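Local coordinates for protein gamma-glutamyltranspeptidase (Streptomyces lincolnensis, PDB 6J3A) that probably transfers gamma-glutamyl groups or hydrolyses gamma-glutamyl bonds, as an LmbA-like member of the gamma-glutamyltranspeptidase family of N-terminal nucleophile hydrolases, at residues Ser556-Ala561 against Glu577-Pro582; Gly503-Gln508 against Asn537-Ser542; Gly219-Ala224 against Pro450-Pro455. All blocks are in the same frame, centred on the assembly; numbering follows the deposited sequence.

Contact 1. Residues Ser556-Ala561 against Glu577-Pro582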
# COMPACT_ATOMS: atom_id res chain seq x y z
N SER A 556 3.59 -33.32 -10.42
CA SER A 556 3.35 -32.01 -11.02
C SER A 556 3.70 -30.88 -10.07
O SER A 556 3.16 -30.80 -8.97
CB SER A 556 1.89 -31.86 -11.43
OG SER A 556 1.70 -30.65 -12.15
N VAL A 557 4.57 -29.99 -10.53
CA VAL A 557 4.98 -28.82 -9.75
C VAL A 557 4.93 -27.54 -10.59
O VAL A 557 5.30 -27.52 -11.76
CB VAL A 557 6.37 -29.05 -9.11
CG1 VAL A 557 7.47 -29.00 -10.16
CG2 VAL A 557 6.62 -28.04 -8.01
N THR A 558 4.45 -26.46 -9.97
CA THR A 558 4.23 -25.20 -10.67
C THR A 558 5.06 -24.07 -10.05
O THR A 558 4.82 -23.67 -8.92
CB THR A 558 2.74 -24.84 -10.68
OG1 THR A 558 1.98 -25.93 -11.22
CG2 THR A 558 2.46 -23.57 -11.51
N VAL A 559 6.03 -23.56 -10.82
CA VAL A 559 6.85 -22.40 -10.41
C VAL A 559 6.45 -21.14 -11.18
O VAL A 559 5.96 -21.22 -12.31
CB VAL A 559 8.37 -22.64 -10.60
CG1 VAL A 559 8.83 -23.83 -9.76
CG2 VAL A 559 8.76 -22.84 -12.06
N GLU A 560 6.69 -19.98 -10.56
CA GLU A 560 6.50 -18.69 -11.23
C GLU A 560 7.60 -18.50 -12.27
O GLU A 560 8.71 -19.00 -12.11
CB GLU A 560 6.52 -17.53 -10.24
CG GLU A 560 5.31 -17.49 -9.33
CD GLU A 560 5.27 -16.28 -8.42
OE1 GLU A 560 4.27 -15.55 -8.44
OE2 GLU A 560 6.24 -16.04 -7.66
N ALA A 561 7.27 -17.77 -13.33
CA ALA A 561 8.22 -17.51 -14.42
C ALA A 561 9.47 -16.76 -13.98
O ALA A 561 10.47 -16.82 -14.68
CB ALA A 561 7.53 -16.76 -15.56
N GLU A 577 7.58 -33.03 -13.20
CA GLU A 577 6.78 -32.50 -14.30
C GLU A 577 6.46 -31.03 -14.00
O GLU A 577 5.50 -30.70 -13.31
CB GLU A 577 5.52 -33.34 -14.50
CG GLU A 577 5.79 -34.80 -14.90
CD GLU A 577 6.57 -34.96 -16.20
OE1 GLU A 577 7.37 -35.92 -16.30
OE2 GLU A 577 6.39 -34.13 -17.13
N VAL A 578 7.30 -30.15 -14.55
CA VAL A 578 7.30 -28.73 -14.22
C VAL A 578 6.44 -27.91 -15.18
O VAL A 578 6.71 -27.86 -16.38
CB VAL A 578 8.73 -28.15 -14.26
CG1 VAL A 578 8.74 -26.65 -13.99
CG2 VAL A 578 9.61 -28.87 -13.24
N THR A 579 5.43 -27.25 -14.63
CA THR A 579 4.66 -26.25 -15.36
C THR A 579 5.17 -24.86 -14.94
O THR A 579 5.24 -24.55 -13.75
CB THR A 579 3.14 -26.38 -15.09
OG1 THR A 579 2.73 -27.74 -15.22
CG2 THR A 579 2.34 -25.56 -16.07
N VAL A 580 5.55 -24.04 -15.93
CA VAL A 580 6.03 -22.67 -15.69
C VAL A 580 4.85 -21.68 -15.76
O VAL A 580 4.45 -21.27 -16.85
CB VAL A 580 7.15 -22.26 -16.67
CG1 VAL A 580 7.70 -20.87 -16.35
CG2 VAL A 580 8.30 -23.25 -16.62
N GLY A 581 4.31 -21.31 -14.60
CA GLY A 581 3.18 -20.39 -14.51
C GLY A 581 3.60 -18.94 -14.71
O GLY A 581 4.80 -18.65 -14.83
N PRO A 582 2.63 -18.01 -14.71
CA PRO A 582 2.98 -16.62 -14.96
C PRO A 582 3.82 -16.01 -13.83
O PRO A 582 3.72 -16.45 -12.68
CB PRO A 582 1.61 -15.91 -15.06
CG PRO A 582 0.61 -16.99 -15.21
CD PRO A 582 1.18 -18.18 -14.52
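The flat groups of this contact are the peptide units of two parallel strands, which meet edge on: N-H and C=O of V557 and V559 bond to E577, T579 and G581. On one face of this two-strand ribbon stand V557, V559, V578 and V580; on the other stand S556, T558, E577 and T579. V557 N donates to E577 O (3.0 Å) and V557 O accepts from T579 N (2.9 Å). V559 N then gives a longer bond to T579 O (3.2 Å), and G581 N donates to V559 O (2.8 Å); these last two are more bent than the first pair.

On the valine face, V557 and V578 lie side by side and point the same way, with V557 CG1 3.8 Å from V578 CG2. V557 can offer that methyl because its chi1 of 72° sets CG1 between the backbone N and the carbonyl carbon. Beyond, L571 and R572 of helix 565-573 cover V578 and V580. On the threonine face T558 and T579 also lie side by side, T558 CG2 3.7 Å from T579 O. Farther along, E560 forms salt bridges with R608 and R562. Parallel strands 556-560 and 577-581, their directions 30° apart and linked through helix 565-573, make a classic beta-alpha-beta unit.

Contact 2. Residues Gly503-Gln508 against Asn537-Ser542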
# COMPACT_ATOMS: atom_id res chain seq x y z
N GLY A 503 -6.61 -22.70 -1.39
CA GLY A 503 -6.95 -24.12 -1.27
C GLY A 503 -5.84 -25.04 -0.80
O GLY A 503 -5.34 -24.92 0.32
N ASP A 504 -5.43 -25.95 -1.69
CA ASP A 504 -4.35 -26.90 -1.39
C ASP A 504 -2.96 -26.29 -1.47
O ASP A 504 -1.98 -26.92 -1.06
CB ASP A 504 -4.45 -28.12 -2.31
CG ASP A 504 -5.69 -28.93 -2.05
OD1 ASP A 504 -6.01 -29.19 -0.87
OD2 ASP A 504 -6.36 -29.30 -3.03
N GLN A 505 -2.87 -25.07 -1.99
CA GLN A 505 -1.61 -24.33 -1.98
C GLN A 505 -1.37 -23.53 -0.68
O GLN A 505 -0.23 -23.13 -0.44
CB GLN A 505 -1.53 -23.40 -3.19
CG GLN A 505 -1.56 -24.11 -4.54
CD GLN A 505 -2.97 -24.38 -5.07
OE1 GLN A 505 -3.63 -23.49 -5.60
NE2 GLN A 505 -3.43 -25.62 -4.94
N GLN A 506 -2.41 -23.32 0.14
CA GLN A 506 -2.32 -22.45 1.33
C GLN A 506 -1.11 -22.72 2.23
O GLN A 506 -0.32 -21.81 2.49
CB GLN A 506 -3.58 -22.56 2.19
CG GLN A 506 -4.80 -21.83 1.66
CD GLN A 506 -5.79 -21.43 2.74
OE1 GLN A 506 -7.00 -21.42 2.51
NE2 GLN A 506 -5.28 -21.08 3.91
N ASP A 507 -1.00 -23.95 2.71
CA ASP A 507 0.14 -24.34 3.56
C ASP A 507 1.36 -24.87 2.79
O ASP A 507 2.26 -25.45 3.40
CB ASP A 507 -0.29 -25.37 4.62
CG ASP A 507 -0.84 -24.74 5.88
OD1 ASP A 507 -0.50 -23.58 6.21
OD2 ASP A 507 -1.60 -25.44 6.58
N GLN A 508 1.38 -24.69 1.47
CA GLN A 508 2.63 -24.81 0.72
C GLN A 508 3.25 -23.42 0.65
O GLN A 508 4.41 -23.18 1.03
CB GLN A 508 2.37 -25.35 -0.69
CG GLN A 508 1.56 -26.64 -0.75
CD GLN A 508 1.56 -27.25 -2.15
OE1 GLN A 508 2.62 -27.49 -2.73
NE2 GLN A 508 0.36 -27.49 -2.70
N ASN A 537 7.44 -17.93 -5.70
CA ASN A 537 6.81 -19.00 -4.93
C ASN A 537 6.41 -20.11 -5.91
O ASN A 537 6.47 -19.93 -7.13
CB ASN A 537 5.61 -18.44 -4.14
CG ASN A 537 5.36 -19.18 -2.82
OD1 ASN A 537 5.65 -20.35 -2.71
ND2 ASN A 537 4.82 -18.49 -1.83
N TRP A 538 6.04 -21.26 -5.35
CA TRP A 538 5.73 -22.46 -6.13
C TRP A 538 4.80 -23.36 -5.34
O TRP A 538 4.63 -23.18 -4.15
CB TRP A 538 7.02 -23.24 -6.46
CG TRP A 538 7.67 -23.86 -5.21
CD1 TRP A 538 7.52 -25.14 -4.75
CD2 TRP A 538 8.51 -23.19 -4.26
NE1 TRP A 538 8.23 -25.32 -3.58
CE2 TRP A 538 8.85 -24.14 -3.26
CE3 TRP A 538 9.03 -21.89 -4.16
CZ2 TRP A 538 9.67 -23.82 -2.18
CZ3 TRP A 538 9.85 -21.58 -3.08
CH2 TRP A 538 10.16 -22.54 -2.10
N HIS A 539 4.23 -24.36 -6.01
CA HIS A 539 3.43 -25.41 -5.36
C HIS A 539 3.48 -26.68 -6.17
O HIS A 539 3.83 -26.64 -7.35
CB HIS A 539 1.96 -24.98 -5.21
CG HIS A 539 1.19 -24.98 -6.50
ND1 HIS A 539 0.26 -25.94 -6.82
CD2 HIS A 539 1.20 -24.11 -7.54
CE1 HIS A 539 -0.27 -25.67 -8.00
NE2 HIS A 539 0.29 -24.56 -8.46
N ASN A 540 3.14 -27.80 -5.54
CA ASN A 540 2.90 -29.06 -6.26
C ASN A 540 1.43 -29.47 -6.19
O ASN A 540 0.68 -28.97 -5.34
CB ASN A 540 3.82 -30.17 -5.76
CG ASN A 540 3.35 -30.82 -4.47
OD1 ASN A 540 2.45 -31.66 -4.48
ND2 ASN A 540 3.97 -30.46 -3.36
N ASP A 541 1.04 -30.38 -7.08
CA ASP A 541 -0.33 -30.94 -7.11
C ASP A 541 -0.31 -32.48 -7.10
O ASP A 541 -1.24 -33.12 -7.60
CB ASP A 541 -1.10 -30.46 -8.35
CG ASP A 541 -1.52 -29.01 -8.27
OD1 ASP A 541 -2.11 -28.57 -7.25
OD2 ASP A 541 -1.27 -28.30 -9.27
N SER A 542 0.73 -33.06 -6.51
CA SER A 542 0.89 -34.52 -6.49
C SER A 542 0.26 -35.14 -5.24
O SER A 542 0.92 -35.72 -4.40
CB SER A 542 2.36 -34.90 -6.62
OG SER A 542 2.50 -36.28 -6.86
O HOH W 1 5.20 -28.05 -3.37
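Q508 meets N540 at the edge of a small mixed sheet, where two hydrogen bonds join the side-chain amide of a glutamine near the start of helix 506-519 to an outer strand. The amide takes both the backbone N-H and C=O of one residue, as a neighbouring strand might. N540 N donates to Q508 OE1 (2.9 Å, 169° at the hydrogen), while Q508 NE2 returns a bond to N540 O (3.0 Å) that lies in the carbonyl plane of N540 and close to the amide plane of Q508. The other NE2 hydrogen goes to D504 O, 2.9 Å away; that oxygen lies in the amide plane, although the donor stands above the D504 carbonyl plane. A water gives a hydrogen to Q508 OE1 and accepts one from N540 ND2. Four bonds therefore grip this buried amide, fixing its rotation and satisfying both of its ends.

Alongside, Q505 supplies a CH-pi contact: its CG sits over one face of the H539 imidazole, 3.7 Å from the ring centroid. A bend at chi2 (87°) keeps Q505 CD close to the ring, 4.0 Å from H539 ND1, with the amide tilted 37° from the imidazole. Q508 NE2 lies near the ring's plane at its edge, and D541 OD1 is at the edge in plane; the other oxygen of that carboxylate is held by R553.

W538, one residue before H539, stacks on H512 of helix 506-519, and C309 of helix 299-319 touches both Q508 and N540. N540 OD1 accepts from S542 N (3.0 Å) on a lone pair, so an Asx turn follows N540, whose backbone a helix side chain bonds at the edge of the sheet.

Contact 3. Residues Gly219-Ala224 against Pro450-Pro455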
# COMPACT_ATOMS: atom_id res chain seq x y z
N GLY A 219 -33.41 -17.24 14.24
CA GLY A 219 -34.23 -16.12 13.77
C GLY A 219 -34.46 -16.11 12.27
O GLY A 219 -34.38 -17.14 11.60
N PHE A 220 -34.74 -14.92 11.74
CA PHE A 220 -35.13 -14.77 10.34
C PHE A 220 -34.07 -15.29 9.34
O PHE A 220 -34.41 -15.77 8.26
CB PHE A 220 -35.53 -13.31 10.04
CG PHE A 220 -34.37 -12.38 9.75
CD1 PHE A 220 -33.71 -11.72 10.78
CD2 PHE A 220 -33.98 -12.12 8.43
CE1 PHE A 220 -32.65 -10.85 10.50
CE2 PHE A 220 -32.94 -11.25 8.15
CZ PHE A 220 -32.27 -10.62 9.18
N ILE A 221 -32.80 -15.21 9.73
CA ILE A 221 -31.71 -15.67 8.88
C ILE A 221 -31.76 -17.19 8.74
O ILE A 221 -31.77 -17.71 7.64
CB ILE A 221 -30.33 -15.22 9.43
CG1 ILE A 221 -30.19 -13.71 9.28
CG2 ILE A 221 -29.18 -15.91 8.70
CD1 ILE A 221 -28.95 -13.13 9.94
N ALA A 222 -31.77 -17.87 9.88
CA ALA A 222 -31.87 -19.34 9.92
C ALA A 222 -33.05 -19.86 9.12
O ALA A 222 -32.90 -20.78 8.31
CB ALA A 222 -31.99 -19.81 11.36
N GLU A 223 -34.22 -19.29 9.35
CA GLU A 223 -35.44 -19.64 8.61
C GLU A 223 -35.19 -19.65 7.11
O GLU A 223 -35.50 -20.63 6.43
CB GLU A 223 -36.57 -18.68 8.96
CG GLU A 223 -37.20 -18.99 10.32
CD GLU A 223 -38.08 -17.88 10.87
OE1 GLU A 223 -38.31 -16.85 10.19
OE2 GLU A 223 -38.54 -18.04 12.02
N ALA A 224 -34.61 -18.57 6.61
CA ALA A 224 -34.32 -18.42 5.18
C ALA A 224 -33.28 -19.41 4.64
O ALA A 224 -33.39 -19.91 3.52
CB ALA A 224 -33.87 -16.99 4.90
N PRO A 450 -32.75 -15.75 -1.25
CA PRO A 450 -33.30 -14.49 -1.78
C PRO A 450 -33.54 -13.40 -0.72
O PRO A 450 -33.21 -12.24 -0.98
CB PRO A 450 -34.61 -14.91 -2.48
CG PRO A 450 -34.95 -16.25 -1.95
CD PRO A 450 -33.69 -16.88 -1.42
N GLU A 451 -34.04 -13.78 0.46
CA GLU A 451 -34.34 -12.77 1.50
C GLU A 451 -33.10 -12.31 2.29
O GLU A 451 -33.21 -11.37 3.11
CB GLU A 451 -35.48 -13.20 2.44
CG GLU A 451 -35.42 -14.59 3.05
CD GLU A 451 -36.10 -15.66 2.19
OE1 GLU A 451 -35.43 -16.19 1.28
OE2 GLU A 451 -37.29 -15.97 2.43
N LEU A 452 -31.95 -12.93 2.03
CA LEU A 452 -30.68 -12.55 2.68
C LEU A 452 -29.65 -11.85 1.79
O LEU A 452 -28.94 -10.95 2.25
CB LEU A 452 -30.05 -13.77 3.33
CG LEU A 452 -30.91 -14.49 4.36
CD1 LEU A 452 -30.09 -15.63 4.94
CD2 LEU A 452 -31.45 -13.58 5.47
N GLY A 453 -29.55 -12.28 0.54
CA GLY A 453 -28.64 -11.67 -0.41
C GLY A 453 -27.37 -12.45 -0.64
O GLY A 453 -26.54 -12.02 -1.44
N PHE A 454 -27.20 -13.58 0.03
CA PHE A 454 -25.99 -14.40 -0.12
C PHE A 454 -26.36 -15.89 -0.07
O PHE A 454 -27.40 -16.24 0.47
CB PHE A 454 -24.95 -14.08 0.96
CG PHE A 454 -25.48 -14.17 2.36
CD1 PHE A 454 -25.49 -15.38 3.04
CD2 PHE A 454 -25.99 -13.04 2.99
CE1 PHE A 454 -25.99 -15.45 4.33
CE2 PHE A 454 -26.49 -13.11 4.28
CZ PHE A 454 -26.49 -14.32 4.96
N PRO A 455 -25.48 -16.77 -0.62
CA PRO A 455 -25.72 -18.20 -0.63
C PRO A 455 -25.10 -18.98 0.53
O PRO A 455 -24.28 -18.45 1.29
CB PRO A 455 -25.05 -18.64 -1.93
CG PRO A 455 -23.91 -17.69 -2.10
CD PRO A 455 -24.24 -16.43 -1.35
O HOH W 2 -35.22 -18.90 1.72
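Apolar contacts dominate, and L452 makes most of them. Its two methyls part over the first turn of the helix: CD1 reaches I221 CG2 at 3.9 Å, and CD2 lies 3.9 Å from F220 CE2, meeting that ring obliquely. L452 CG itself packs against the A224 methyl. With chi1 at -58°, CG points anti to the carbonyl carbon, and the branch is carried onto the helix. Replacing L452 by an alanine would probably leave F220, I221 and A224 without their common apolar partner and open a gap beneath the helix.

Closer still is A224 CB, 3.4 Å from E451 CG, a tight methyl-to-methylene contact.

Polar linkage is indirect, since no hydrogen bond crosses between the segments. One water donates to both A224 O and E451 OE1, each 2.8 Å away, while E451 OE2 forms a salt bridge with R227 one turn farther along the helix.

Around this, helix 186-200 supplies R194 for a cation-pi contact with F220, L195 beside I221, and T191 for L452 O; W216 of helix 205-217 touches I221. The turn before the short, weakly bonded strand 454-455 thus packs on the N-terminal end of helix 220-229, with helices 186-200 and 205-217 alongside.

Contacts 1 and 2 share one small mixed sheet: strand 556-560 pairs with 577-581 in contact 1 and with 538-540, the strand of contact 2, on its other side, where T558 N lies 2.7 Å from H539 O. Backbone ladders thus serve the middle strand, whereas the outer strand adds a glutamine side chain on its far edge. Contact 2, partly buried and rich in amide bonds, has its centre nearest that of the chain, about 13 Å away; contact 1, about 23 Å out, has one strand largely exposed. Contact 3 stands apart, its centre about 42 Å from that of contact 1 across the molecule; though peripheral it is buried, and it relies on methyls and a bridging water.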